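Local coordinates for sphingomyelinase-c (Listeria ivanovii, PDB 1ZWX), which belongs to the DNase I-like endonuclease/exonuclease/phosphatase family, whose members fold as a sandwich of two mixed beta sheets flanked by helices, at residues 30-35 with 58-63; 187-192 with 257-262; 211-216 with 251-256. One frame throughout, in Å; residues are numbered along the deposited sequence. Where two conformers were deposited one is given.

Interaction 1: 30-35 with 58-63; sequences GQMHRA and TSASHR
Met32 and Arg63 make up the larger part of the contact between helices 31-39 and 58-67, the two side chains crossing at about a right angle. The thioether lies over the start of the second helix: SD of Met32 is 3.9 Å from CB of Ala60 and also touches CB of Ser59. Beyond the sulfur, CE of Met32 sits over one face of the Arg63 guanidinium, 3.5 Å from its NE and displaced toward the rim. Bends at chi2 and chi3 of Met32 (-63° and -60°) fold the methyl onto that face. Alanines fill much of the remainder: CB of Ala35 is 3.3 Å from Ala60 O, and CB of Ala60 is 3.8 Å from CB of Gln31.

The two helices run nearly parallel, their local axes 8.4 Å apart. Each follows a strand of the same sheet, 12-20 and 49-55, which lie side by side and run parallel.

The polar link is a single hydrogen bond, from Arg63 NH1 to Met32 O (3.2 Å). It is bent, 137° at the hydrogen, and the donor stands above the carbonyl plane. The same NH1 forms a salt bridge with Asp36, one turn further along the first helix.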
ATOM      1  N   GLY A  30      18.889   4.374   3.152  1.00 24.98           N
ATOM      2  CA  GLY A  30      18.318   5.518   3.842  1.00 25.64           C
ATOM      3  C   GLY A  30      17.049   5.232   4.632  1.00 26.40           C
ATOM      4  O   GLY A  30      16.308   6.169   4.917  1.00 26.88           O
ATOM      5  N   GLN A  31      16.809   3.957   4.986  1.00 25.64           N
ATOM      6  CA  GLN A  31      15.553   3.521   5.628  1.00 25.53           C
ATOM      7  C   GLN A  31      15.228   4.300   6.911  1.00 26.26           C
ATOM      8  O   GLN A  31      14.108   4.815   7.075  1.00 25.59           O
ATOM      9  CB  GLN A  31      15.565   1.995   5.913  1.00 25.58           C
ATOM     10  CG  GLN A  31      15.583   1.129   4.609  1.00 22.70           C
ATOM     11  CD  GLN A  31      16.977   0.656   4.211  1.00 23.78           C
ATOM     12  OE1 GLN A  31      17.898   1.463   4.104  1.00 23.00           O
ATOM     13  NE2 GLN A  31      17.123  -0.663   3.927  1.00 18.75           N
ATOM     14  N   MET A  32      16.185   4.377   7.831  1.00 25.99           N
ATOM     15  CA  MET A  32      15.935   5.097   9.088  1.00 26.71           C
ATOM     16  C   MET A  32      15.643   6.587   8.899  1.00 26.76           C
ATOM     17  O   MET A  32      14.781   7.156   9.579  1.00 26.95           O
ATOM     18  CB  MET A  32      17.097   4.908  10.070  1.00 26.80           C
ATOM     19  CG  MET A  32      17.318   3.468  10.469  1.00 27.49           C
ATOM     20  SD  MET A  32      15.962   2.681  11.362  1.00 29.66           S
ATOM     21  CE  MET A  32      15.728   3.630  12.861  1.00 33.39           C
ATOM     22  N   HIS A  33      16.359   7.214   7.976  1.00 26.74           N
ATOM     23  CA  HIS A  33      16.200   8.626   7.759  1.00 27.03           C
ATOM     24  C   HIS A  33      14.877   8.918   7.018  1.00 27.13           C
ATOM     25  O   HIS A  33      14.187   9.919   7.293  1.00 26.18           O
ATOM     26  CB  HIS A  33      17.380   9.165   6.977  1.00 27.17           C
ATOM     27  CG  HIS A  33      17.320  10.644   6.741  1.00 28.86           C
ATOM     28  ND1 HIS A  33      17.121  11.556   7.757  1.00 30.81           N
ATOM     29  CD2 HIS A  33      17.444  11.366   5.604  1.00 30.53           C
ATOM     30  CE1 HIS A  33      17.118  12.778   7.252  1.00 27.54           C
ATOM     31  NE2 HIS A  33      17.323  12.690   5.950  1.00 31.06           N
ATOM     32  N   ARG A  34      14.525   8.029   6.097  1.00 25.76           N
ATOM     33  CA  ARG A  34      13.314   8.223   5.310  1.00 25.63           C
ATOM     34  C   ARG A  34      12.093   7.996   6.179  1.00 25.77           C
ATOM     35  O   ARG A  34      11.054   8.584   5.905  1.00 27.35           O
ATOM     36  CB  ARG A  34      13.307   7.354   4.054  1.00 24.91           C
ATOM     37  CG  ARG A  34      14.224   7.885   2.938  1.00 23.98           C
ATOM     38  CD  ARG A  34      14.040   7.120   1.617  1.00 25.03           C
ATOM     39  NE  ARG A  34      14.561   5.757   1.711  1.00 24.05           N
ATOM     40  CZ  ARG A  34      13.821   4.644   1.643  1.00 25.96           C
ATOM     41  NH1 ARG A  34      12.502   4.704   1.444  1.00 24.24           N
ATOM     42  NH2 ARG A  34      14.404   3.461   1.769  1.00 22.83           N
ATOM     43  N   ALA A  35      12.214   7.172   7.226  1.00 25.46           N
ATOM     44  CA  ALA A  35      11.154   7.013   8.211  1.00 26.76           C
ATOM     45  C   ALA A  35      10.813   8.360   8.887  1.00 28.25           C
ATOM     46  O   ALA A  35       9.657   8.574   9.292  1.00 28.66           O
ATOM     47  CB  ALA A  35      11.523   5.959   9.268  1.00 26.43           C
ATOM     48  N   THR A  58      12.386  -3.970  10.491  1.00 26.98           N
ATOM     49  CA  THR A  58      11.808  -3.867  11.817  1.00 28.32           C
ATOM     50  C   THR A  58      11.965  -2.456  12.433  1.00 28.20           C
ATOM     51  O   THR A  58      10.976  -1.847  12.856  1.00 27.27           O
ATOM     52  CB  THR A  58      12.388  -4.963  12.740  1.00 29.20           C
ATOM     53  OG1 THR A  58      11.977  -6.240  12.240  1.00 32.13           O
ATOM     54  CG2 THR A  58      11.877  -4.801  14.137  1.00 30.78           C
ATOM     55  N   SER A  59      13.199  -1.943  12.468  1.00 28.42           N
ATOM     56  CA  SER A  59      13.488  -0.634  13.092  1.00 27.88           C
ATOM     57  C   SER A  59      12.930   0.570  12.360  1.00 26.75           C
ATOM     58  O   SER A  59      12.348   1.450  12.997  1.00 27.26           O
ATOM     59  CB  SER A  59      14.999  -0.436  13.307  1.00 28.61           C
ATOM     60  OG  SER A  59      15.498  -1.492  14.099  1.00 32.11           O
ATOM     61  N   ALA A  60      13.113   0.631  11.041  1.00 25.94           N
ATOM     62  CA  ALA A  60      12.662   1.779  10.266  1.00 25.23           C
ATOM     63  C   ALA A  60      11.128   1.843  10.266  1.00 24.91           C
ATOM     64  O   ALA A  60      10.548   2.928  10.298  1.00 24.64           O
ATOM     65  CB  ALA A  60      13.189   1.728   8.846  1.00 24.53           C
ATOM     66  N   SER A  61      10.485   0.677  10.234  1.00 24.26           N
ATOM     67  CA  SER A  61       9.011   0.615  10.179  1.00 24.14           C
ATOM     68  C   SER A  61       8.468   1.024  11.549  1.00 24.97           C
ATOM     69  O   SER A  61       7.553   1.835  11.623  1.00 23.55           O
ATOM     70  CB  SER A  61       8.555  -0.795   9.826  1.00 24.66           C
ATOM     71  OG  SER A  61       9.002  -1.083   8.502  1.00 23.73           O
ATOM     72  N   HIS A  62       9.066   0.495  12.617  1.00 25.85           N
ATOM     73  CA  HIS A  62       8.722   0.959  13.975  1.00 27.98           C
ATOM     74  C   HIS A  62       8.901   2.462  14.112  1.00 27.41           C
ATOM     75  O   HIS A  62       8.002   3.161  14.603  1.00 27.88           O
ATOM     76  CB  HIS A  62       9.499   0.189  15.041  1.00 29.27           C
ATOM     77  CG  HIS A  62       9.281   0.699  16.436  1.00 35.29           C
ATOM     78  ND1 HIS A  62      10.165   1.558  17.061  1.00 39.91           N
ATOM     79  CD2 HIS A  62       8.274   0.486  17.321  1.00 39.41           C
ATOM     80  CE1 HIS A  62       9.717   1.842  18.273  1.00 41.13           C
ATOM     81  NE2 HIS A  62       8.579   1.197  18.461  1.00 41.64           N
ATOM     82  N   ARG A  63      10.022   2.993  13.631  1.00 26.98           N
ATOM     83  CA  ARG A  63      10.205   4.427  13.646  1.00 26.42           C
ATOM     84  C   ARG A  63       9.118   5.199  12.898  1.00 26.66           C
ATOM     85  O   ARG A  63       8.570   6.212  13.421  1.00 26.73           O
ATOM     86  CB  ARG A  63      11.595   4.841  13.147  1.00 26.98           C
ATOM     87  CG  ARG A  63      11.759   6.361  13.164  1.00 29.78           C
ATOM     88  CD  ARG A  63      13.093   6.800  12.666  1.00 35.99           C
ATOM     89  NE  ARG A  63      14.099   6.623  13.700  1.00 40.27           N
ATOM     90  CZ  ARG A  63      15.340   7.098  13.619  1.00 42.15           C
ATOM     91  NH1 ARG A  63      15.726   7.778  12.550  1.00 39.11           N
ATOM     92  NH2 ARG A  63      16.194   6.871  14.611  1.00 40.84           N
TER

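Interaction 2: 187-192 with 257-262; sequences DEIIFI and ARPHSW
Phe191 brings one ring corner down on the indole of Trp262: CE2 of Phe191 stands over a face of the Trp262 ring, toward its rim, and lies 3.3 Å from CH2. The two planes are 48° apart, an oblique meeting of rings with centroids separated by 4.9 Å. Trp262 extends its indole with CG anti to the backbone N (chi1 178°), which carries the six-membered ring to the phenylalanine, while NE1 at the other end of the indole bonds to Ile250 O.

Ile189 packs on the backbone and side chains of the loop. Its CG1 branch is also trans to N (chi1 -170°), and the extended chain passes close to Ala257 O before CD1 reaches CD of Pro259 at 3.7 Å, the two side chains crossing at about a right angle. On its other side CG1 lies over a face of the Phe191 ring.

These side chains join the two sheets of the sandwich: strand 189-193 lies next to the outermost strand 248-252 of one, and the loop leads from 248-252 into 262-266, an outer strand of the second.

At the near end of the loop, Ala257 rests its CB on Asp187 O at 3.5 Å. Ala257 N donates to Glu188 O (3.2 Å) from above the carbonyl plane, and a water accepts from Ile190 N and donates to Ala257 O.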
ATOM      1  N   ASP A 187     -25.021  -0.631   2.816  1.00 30.29           N
ATOM      2  CA  ASP A 187     -25.057   0.815   2.947  1.00 31.28           C
ATOM      3  C   ASP A 187     -23.774   1.353   3.610  1.00 30.48           C
ATOM      4  O   ASP A 187     -23.667   2.536   3.849  1.00 29.69           O
ATOM      5  CB  ASP A 187     -26.316   1.324   3.684  1.00 31.62           C
ATOM      6  CG  ASP A 187     -26.507   0.682   5.042  1.00 35.08           C
ATOM      7  OD1 ASP A 187     -25.545   0.130   5.621  1.00 38.06           O
ATOM      8  OD2 ASP A 187     -27.637   0.755   5.580  1.00 38.53           O
ATOM      9  N   GLU A 188     -22.791   0.480   3.832  1.00 30.20           N
ATOM     10  CA  GLU A 188     -21.472   0.924   4.323  1.00 29.47           C
ATOM     11  C   GLU A 188     -20.368   0.814   3.255  1.00 29.76           C
ATOM     12  O   GLU A 188     -20.372  -0.130   2.461  1.00 29.68           O
ATOM     13  CB  GLU A 188     -21.119   0.134   5.576  1.00 29.91           C
ATOM     14  CG  GLU A 188     -22.075   0.432   6.709  1.00 31.54           C
ATOM     15  CD  GLU A 188     -21.825  -0.373   7.966  1.00 32.47           C
ATOM     16  OE1 GLU A 188     -22.756  -0.390   8.789  1.00 34.24           O
ATOM     17  OE2 GLU A 188     -20.737  -0.974   8.189  1.00 31.33           O
ATOM     18  N   ILE A 189     -19.437   1.765   3.248  1.00 27.29           N
ATOM     19  CA  ILE A 189     -18.422   1.837   2.199  1.00 26.35           C
ATOM     20  C   ILE A 189     -17.195   0.962   2.528  1.00 25.69           C
ATOM     21  O   ILE A 189     -16.779   0.862   3.683  1.00 23.82           O
ATOM     22  CB  ILE A 189     -18.014   3.289   1.917  1.00 26.87           C
ATOM     23  CG1 ILE A 189     -17.134   3.394   0.651  1.00 23.80           C
ATOM     24  CG2 ILE A 189     -17.349   3.933   3.193  1.00 26.71           C
ATOM     25  CD1 ILE A 189     -17.042   4.784  -0.010  1.00 26.08           C
ATOM     26  N   ILE A 190     -16.649   0.316   1.484  1.00 25.38           N
ATOM     27  CA  ILE A 190     -15.417  -0.482   1.586  1.00 24.04           C
ATOM     28  C   ILE A 190     -14.416   0.075   0.570  1.00 23.70           C
ATOM     29  O   ILE A 190     -14.734   0.260  -0.628  1.00 21.49           O
ATOM     30  CB  ILE A 190     -15.650  -1.978   1.315  1.00 25.32           C
ATOM     31  CG1 ILE A 190     -16.783  -2.524   2.166  1.00 26.04           C
ATOM     32  CG2 ILE A 190     -14.329  -2.792   1.510  1.00 24.40           C
ATOM     33  CD1 ILE A 190     -17.135  -3.972   1.858  1.00 30.42           C
ATOM     34  N   PHE A 191     -13.212   0.361   1.073  1.00 22.83           N
ATOM     35  CA  PHE A 191     -12.096   0.784   0.240  1.00 22.67           C
ATOM     36  C   PHE A 191     -11.068  -0.358   0.211  1.00 22.16           C
ATOM     37  O   PHE A 191     -10.910  -1.113   1.185  1.00 21.40           O
ATOM     38  CB  PHE A 191     -11.409   2.014   0.806  1.00 23.04           C
ATOM     39  CG  PHE A 191     -12.281   3.236   0.918  1.00 23.85           C
ATOM     40  CD1 PHE A 191     -12.938   3.525   2.111  1.00 25.17           C
ATOM     41  CD2 PHE A 191     -12.379   4.132  -0.145  1.00 23.55           C
ATOM     42  CE1 PHE A 191     -13.721   4.688   2.233  1.00 25.21           C
ATOM     43  CE2 PHE A 191     -13.157   5.296  -0.037  1.00 27.76           C
ATOM     44  CZ  PHE A 191     -13.806   5.577   1.182  1.00 25.34           C
ATOM     45  N   ILE A 192     -10.403  -0.489  -0.928  1.00 22.45           N
ATOM     46  CA  ILE A 192      -9.354  -1.506  -1.103  1.00 21.89           C
ATOM     47  C   ILE A 192      -8.218  -0.745  -1.754  1.00 20.88           C
ATOM     48  O   ILE A 192      -8.357  -0.200  -2.833  1.00 21.21           O
ATOM     49  CB  ILE A 192      -9.785  -2.715  -2.007  1.00 22.32           C
ATOM     50  CG1 ILE A 192     -11.027  -3.440  -1.471  1.00 22.91           C
ATOM     51  CG2 ILE A 192      -8.606  -3.757  -2.118  1.00 22.41           C
ATOM     52  CD1 ILE A 192     -11.663  -4.409  -2.554  1.00 22.57           C
ATOM     53  N   ALA A 257     -21.540   0.845  -0.351  1.00 33.36           N
ATOM     54  CA  ALA A 257     -21.858   2.255  -0.550  1.00 33.35           C
ATOM     55  C   ALA A 257     -20.797   2.996  -1.327  1.00 34.25           C
ATOM     56  O   ALA A 257     -19.599   2.726  -1.172  1.00 34.03           O
ATOM     57  CB  ALA A 257     -22.096   2.956   0.795  1.00 33.47           C
ATOM     58  N   ARG A 258     -21.240   3.955  -2.140  1.00 34.35           N
ATOM     59  CA  ARG A 258     -20.352   4.694  -3.027  1.00 35.26           C
ATOM     60  C   ARG A 258     -20.565   6.185  -2.924  1.00 36.27           C
ATOM     61  O   ARG A 258     -21.679   6.628  -2.695  1.00 37.59           O
ATOM     62  CB  ARG A 258     -20.534   4.221  -4.488  1.00 35.23           C
ATOM     63  CG  ARG A 258     -19.985   2.767  -4.714  1.00 35.63           C
ATOM     64  CD  ARG A 258     -20.018   2.281  -6.156  1.00 35.41           C
ATOM     65  NE  ARG A 258     -20.977   1.207  -6.380  0.50 37.73           N
ATOM     66  CZ  ARG A 258     -21.223   0.664  -7.568  0.50 36.75           C
ATOM     67  NH1 ARG A 258     -20.576   1.097  -8.639  0.50 38.03           N
ATOM     68  NH2 ARG A 258     -22.105  -0.316  -7.685  0.50 35.45           N
ATOM     69  N   PRO A 259     -19.492   6.977  -3.077  1.00 36.80           N
ATOM     70  CA  PRO A 259     -19.626   8.425  -3.255  1.00 37.33           C
ATOM     71  C   PRO A 259     -20.135   8.796  -4.651  1.00 38.85           C
ATOM     72  O   PRO A 259     -20.189   7.933  -5.532  1.00 39.32           O
ATOM     73  CB  PRO A 259     -18.189   8.929  -3.122  1.00 37.57           C
ATOM     74  CG  PRO A 259     -17.336   7.754  -3.533  1.00 36.50           C
ATOM     75  CD  PRO A 259     -18.077   6.544  -3.049  1.00 36.03           C
ATOM     76  N   HIS A 260     -20.493  10.063  -4.841  1.00 39.23           N
ATOM     77  CA  HIS A 260     -20.890  10.583  -6.148  1.00 39.82           C
ATOM     78  C   HIS A 260     -19.694  10.547  -7.074  1.00 39.44           C
ATOM     79  O   HIS A 260     -19.820  10.280  -8.264  1.00 40.14           O
ATOM     80  CB  HIS A 260     -21.383  12.035  -6.025  1.00 40.69           C
ATOM     81  CG  HIS A 260     -22.696  12.179  -5.317  0.50 42.21           C
ATOM     82  ND1 HIS A 260     -23.809  12.730  -5.922  0.50 43.86           N
ATOM     83  CD2 HIS A 260     -23.079  11.842  -4.063  0.50 42.76           C
ATOM     84  CE1 HIS A 260     -24.818  12.724  -5.067  0.50 43.78           C
ATOM     85  NE2 HIS A 260     -24.402  12.189  -3.934  0.50 42.63           N
ATOM     86  N   SER A 261     -18.518  10.781  -6.504  1.00 37.97           N
ATOM     87  CA  SER A 261     -17.306  10.944  -7.259  1.00 36.91           C
ATOM     88  C   SER A 261     -16.144  10.380  -6.403  1.00 35.58           C
ATOM     89  O   SER A 261     -15.980  10.805  -5.271  1.00 35.27           O
ATOM     90  CB  SER A 261     -17.126  12.440  -7.480  1.00 36.96           C
ATOM     91  OG  SER A 261     -16.193  12.711  -8.487  1.00 40.66           O
ATOM     92  N   TRP A 262     -15.373   9.430  -6.931  1.00 33.77           N
ATOM     93  CA  TRP A 262     -14.122   8.956  -6.271  1.00 32.35           C
ATOM     94  C   TRP A 262     -12.941   9.053  -7.233  1.00 31.68           C
ATOM     95  O   TRP A 262     -13.047   8.657  -8.413  1.00 30.46           O
ATOM     96  CB  TRP A 262     -14.286   7.531  -5.781  1.00 32.04           C
ATOM     97  CG  TRP A 262     -13.058   6.960  -5.140  1.00 31.84           C
ATOM     98  CD1 TRP A 262     -12.226   5.999  -5.660  1.00 30.00           C
ATOM     99  CD2 TRP A 262     -12.541   7.279  -3.842  1.00 31.42           C
ATOM    100  NE1 TRP A 262     -11.240   5.698  -4.768  1.00 30.63           N
ATOM    101  CE2 TRP A 262     -11.393   6.467  -3.642  1.00 30.49           C
ATOM    102  CE3 TRP A 262     -12.936   8.167  -2.822  1.00 28.74           C
ATOM    103  CZ2 TRP A 262     -10.623   6.536  -2.479  1.00 30.82           C
ATOM    104  CZ3 TRP A 262     -12.188   8.227  -1.663  1.00 29.84           C
ATOM    105  CH2 TRP A 262     -11.035   7.416  -1.498  1.00 30.63           C
TER
HETATM  106  O   HOH W   1     -18.185   0.438  -1.105  1.00 27.80           O

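Interaction 3: 211-216 with 251-256; sequences LLNVSS and FVENGH
The turn that follows strand 248-252, a type I beta turn from Glu253 to His256, meets the end of helix 203-212 where the chain leaves it through Asn213, a residue with positive phi. Asn254 makes the two direct hydrogen bonds between them. Its backbone N donates to Asn213 O at 2.8 Å, almost in line with the carbonyl, and its side-chain ND2 donates to Ser215 OG at 2.9 Å with the hydroxyl oxygen close to the amide plane. The other end of that amide, OD1, accepts from a water that also bridges Ser215 N and Val252 O, so both ends of the Asn254 amide have partners. A second water joins Ser215 O to Val252 N and lies at the edge of the Phe251 ring.

Next to this polar seam, Val214 meets Phe251 in a CH-pi contact. CG2 of Val214 lies 3.7 Å from the ring centroid and 16° off its normal, over the face, while CG1 rests against CB of Phe251. With chi1 at -60°, CG2 falls between the backbone N and the carbonyl carbon and is directed at the ring. CD1 of Leu212 touches the same ring more loosely, 4.3 Å from CD1 of Phe251.

Glu253 braces the turn from within. Its chain bends at chi2 (-98°), and OE1 accepts from Gly255 N at 2.9 Å and from His256 ND1 at 2.8 Å, the two donors arriving from opposite faces of the carboxylate.

Gln176 of helix 161-182 donates to both Glu253 OE2 and Leu212 O, tying that helix to the two segments. Strand 189-193 runs alongside strand 248-252, with Ile192 against Val214, and Tyr205 and Met208 of helix 203-212 pack on Phe251.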
ATOM      1  N   LEU A 211     -12.239  -9.089 -10.418  1.00 22.71           N
ATOM      2  CA  LEU A 211     -11.878  -9.996  -9.324  1.00 23.38           C
ATOM      3  C   LEU A 211     -12.036  -9.315  -7.952  1.00 23.02           C
ATOM      4  O   LEU A 211     -12.379  -9.977  -6.985  1.00 24.77           O
ATOM      5  CB  LEU A 211     -10.420 -10.442  -9.464  1.00 22.56           C
ATOM      6  CG  LEU A 211     -10.125 -11.439 -10.603  1.00 26.03           C
ATOM      7  CD1 LEU A 211      -8.613 -11.548 -10.884  1.00 27.95           C
ATOM      8  CD2 LEU A 211     -10.681 -12.778 -10.234  1.00 28.32           C
ATOM      9  N   LEU A 212     -11.720  -8.035  -7.894  1.00 23.54           N
ATOM     10  CA  LEU A 212     -11.905  -7.214  -6.657  1.00 23.94           C
ATOM     11  C   LEU A 212     -13.288  -6.588  -6.592  1.00 24.59           C
ATOM     12  O   LEU A 212     -13.668  -6.019  -5.543  1.00 24.90           O
ATOM     13  CB  LEU A 212     -10.884  -6.078  -6.611  1.00 23.32           C
ATOM     14  CG  LEU A 212      -9.404  -6.442  -6.341  1.00 24.68           C
ATOM     15  CD1 LEU A 212      -8.586  -5.166  -6.274  1.00 23.58           C
ATOM     16  CD2 LEU A 212      -9.231  -7.288  -5.062  1.00 25.31           C
ATOM     17  N   ASN A 213     -14.032  -6.653  -7.704  1.00 25.17           N
ATOM     18  CA  ASN A 213     -15.355  -6.000  -7.809  1.00 26.20           C
ATOM     19  C   ASN A 213     -15.263  -4.479  -7.571  1.00 26.40           C
ATOM     20  O   ASN A 213     -15.914  -3.937  -6.672  1.00 27.20           O
ATOM     21  CB  ASN A 213     -16.350  -6.677  -6.833  1.00 26.21           C
ATOM     22  CG  ASN A 213     -17.798  -6.238  -7.069  1.00 29.19           C
ATOM     23  OD1 ASN A 213     -18.623  -6.186  -6.129  1.00 35.34           O
ATOM     24  ND2 ASN A 213     -18.101  -5.882  -8.291  1.00 25.00           N
ATOM     25  N   VAL A 214     -14.438  -3.801  -8.361  1.00 26.49           N
ATOM     26  CA  VAL A 214     -14.209  -2.375  -8.217  1.00 26.17           C
ATOM     27  C   VAL A 214     -14.244  -1.756  -9.606  1.00 27.35           C
ATOM     28  O   VAL A 214     -14.152  -2.482 -10.598  1.00 27.98           O
ATOM     29  CB  VAL A 214     -12.828  -2.068  -7.513  1.00 26.11           C
ATOM     30  CG1 VAL A 214     -12.783  -2.693  -6.123  1.00 23.63           C
ATOM     31  CG2 VAL A 214     -11.639  -2.568  -8.358  1.00 24.53           C
ATOM     32  N   SER A 215     -14.354  -0.430  -9.679  1.00 27.83           N
ATOM     33  CA  SER A 215     -14.200   0.314 -10.933  1.00 28.08           C
ATOM     34  C   SER A 215     -13.059   1.295 -10.842  1.00 28.76           C
ATOM     35  O   SER A 215     -12.597   1.619  -9.736  1.00 26.44           O
ATOM     36  CB  SER A 215     -15.488   1.073 -11.309  1.00 28.71           C
ATOM     37  OG  SER A 215     -16.566   0.161 -11.320  1.00 29.81           O
ATOM     38  N   SER A 216     -12.615   1.779 -12.003  1.00 28.84           N
ATOM     39  CA  SER A 216     -11.567   2.790 -12.047  1.00 30.31           C
ATOM     40  C   SER A 216     -12.093   4.070 -11.389  1.00 31.49           C
ATOM     41  O   SER A 216     -13.271   4.419 -11.597  1.00 31.04           O
ATOM     42  CB  SER A 216     -11.187   3.100 -13.479  1.00 30.07           C
ATOM     43  OG  SER A 216     -10.556   1.982 -14.072  1.00 31.30           O
ATOM     44  N   PHE A 251      -9.306   1.924  -4.377  1.00 21.28           N
ATOM     45  CA  PHE A 251     -10.600   1.682  -5.031  1.00 22.77           C
ATOM     46  C   PHE A 251     -11.731   1.700  -4.030  1.00 23.06           C
ATOM     47  O   PHE A 251     -11.536   1.456  -2.859  1.00 23.08           O
ATOM     48  CB  PHE A 251     -10.635   0.267  -5.629  1.00 22.17           C
ATOM     49  CG  PHE A 251      -9.678   0.044  -6.785  1.00 23.01           C
ATOM     50  CD1 PHE A 251      -8.663  -0.919  -6.671  1.00 26.89           C
ATOM     51  CD2 PHE A 251      -9.808   0.756  -7.987  1.00 24.80           C
ATOM     52  CE1 PHE A 251      -7.762  -1.176  -7.766  1.00 26.65           C
ATOM     53  CE2 PHE A 251      -8.917   0.540  -9.075  1.00 25.45           C
ATOM     54  CZ  PHE A 251      -7.888  -0.449  -8.959  1.00 24.46           C
ATOM     55  N   VAL A 252     -12.943   1.898  -4.547  1.00 23.45           N
ATOM     56  CA  VAL A 252     -14.165   1.689  -3.794  1.00 23.91           C
ATOM     57  C   VAL A 252     -14.802   0.398  -4.280  1.00 24.04           C
ATOM     58  O   VAL A 252     -14.904   0.176  -5.497  1.00 24.57           O
ATOM     59  CB  VAL A 252     -15.137   2.883  -4.010  1.00 23.80           C
ATOM     60  CG1 VAL A 252     -16.483   2.551  -3.376  1.00 24.40           C
ATOM     61  CG2 VAL A 252     -14.550   4.167  -3.420  1.00 24.43           C
ATOM     62  N   GLU A 253     -15.205  -0.457  -3.363  1.00 24.36           N
ATOM     63  CA  GLU A 253     -15.837  -1.708  -3.734  1.00 25.97           C
ATOM     64  C   GLU A 253     -17.278  -1.491  -4.249  1.00 27.19           C
ATOM     65  O   GLU A 253     -18.038  -0.714  -3.657  1.00 25.72           O
ATOM     66  CB  GLU A 253     -15.810  -2.688  -2.580  1.00 25.73           C
ATOM     67  CG  GLU A 253     -15.779  -4.201  -3.000  1.00 31.77           C
ATOM     68  CD  GLU A 253     -17.155  -4.874  -2.968  1.00 37.42           C
ATOM     69  OE1 GLU A 253     -18.148  -4.231  -2.554  1.00 39.59           O
ATOM     70  OE2 GLU A 253     -17.245  -6.067  -3.320  1.00 38.20           O
ATOM     71  N   ASN A 254     -17.650  -2.211  -5.323  1.00 27.57           N
ATOM     72  CA  ASN A 254     -18.893  -1.896  -6.058  1.00 29.40           C
ATOM     73  C   ASN A 254     -20.178  -2.400  -5.427  1.00 29.66           C
ATOM     74  O   ASN A 254     -21.250  -1.869  -5.719  1.00 31.62           O
ATOM     75  CB  ASN A 254     -18.827  -2.343  -7.541  1.00 28.98           C
ATOM     76  CG  ASN A 254     -18.015  -1.382  -8.419  1.00 29.00           C
ATOM     77  OD1 ASN A 254     -17.811  -0.211  -8.097  1.00 31.33           O
ATOM     78  ND2 ASN A 254     -17.534  -1.892  -9.551  1.00 33.92           N
ATOM     79  N   GLY A 255     -20.108  -3.421  -4.597  1.00 30.29           N
ATOM     80  CA  GLY A 255     -21.335  -3.947  -4.010  1.00 32.79           C
ATOM     81  C   GLY A 255     -21.806  -3.180  -2.767  1.00 33.42           C
ATOM     82  O   GLY A 255     -22.839  -3.498  -2.187  1.00 34.58           O
ATOM     83  N   HIS A 256     -21.041  -2.175  -2.362  1.00 33.37           N
ATOM     84  CA  HIS A 256     -21.301  -1.450  -1.121  1.00 32.86           C
ATOM     85  C   HIS A 256     -21.405   0.031  -1.399  1.00 33.53           C
ATOM     86  O   HIS A 256     -21.370   0.452  -2.562  1.00 33.70           O
ATOM     87  CB  HIS A 256     -20.219  -1.779  -0.096  1.00 32.15           C
ATOM     88  CG  HIS A 256     -20.284  -3.184   0.380  1.00 30.44           C
ATOM     89  ND1 HIS A 256     -19.932  -4.250  -0.416  1.00 30.39           N
ATOM     90  CD2 HIS A 256     -20.700  -3.710   1.552  1.00 29.10           C
ATOM     91  CE1 HIS A 256     -20.100  -5.374   0.256  1.00 30.02           C
ATOM     92  NE2 HIS A 256     -20.560  -5.073   1.455  1.00 31.11           N
TER
HETATM   93  O   HOH W   2     -12.725   2.992  -7.304  1.00 23.90           O
HETATM   94  O   HOH W   3     -15.724   1.123  -7.691  1.00 29.98           O

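Overall arrangement
Interactions 2 and 3 are neighbours, with centres about 9 Å apart, and meet through the paired strands 189-193 and 248-252: Ile192 O lies 2.8 Å from Phe251 N, a probable hydrogen bond. Interaction 3 is nested in the chain loop closed by interaction 2. Interaction 1 lies across the chain's centre, about 33 Å between centres from either, and holds two helices beside the other sheet. All three are partly buried. Interaction 1 joins methionine and alanine packing to one arginine bond; interaction 2 depends on aromatic and aliphatic contact as a loop crosses between sheets; interaction 3, at a helix end and a turn, adds bridging waters and hydrogen bonds from Asn254.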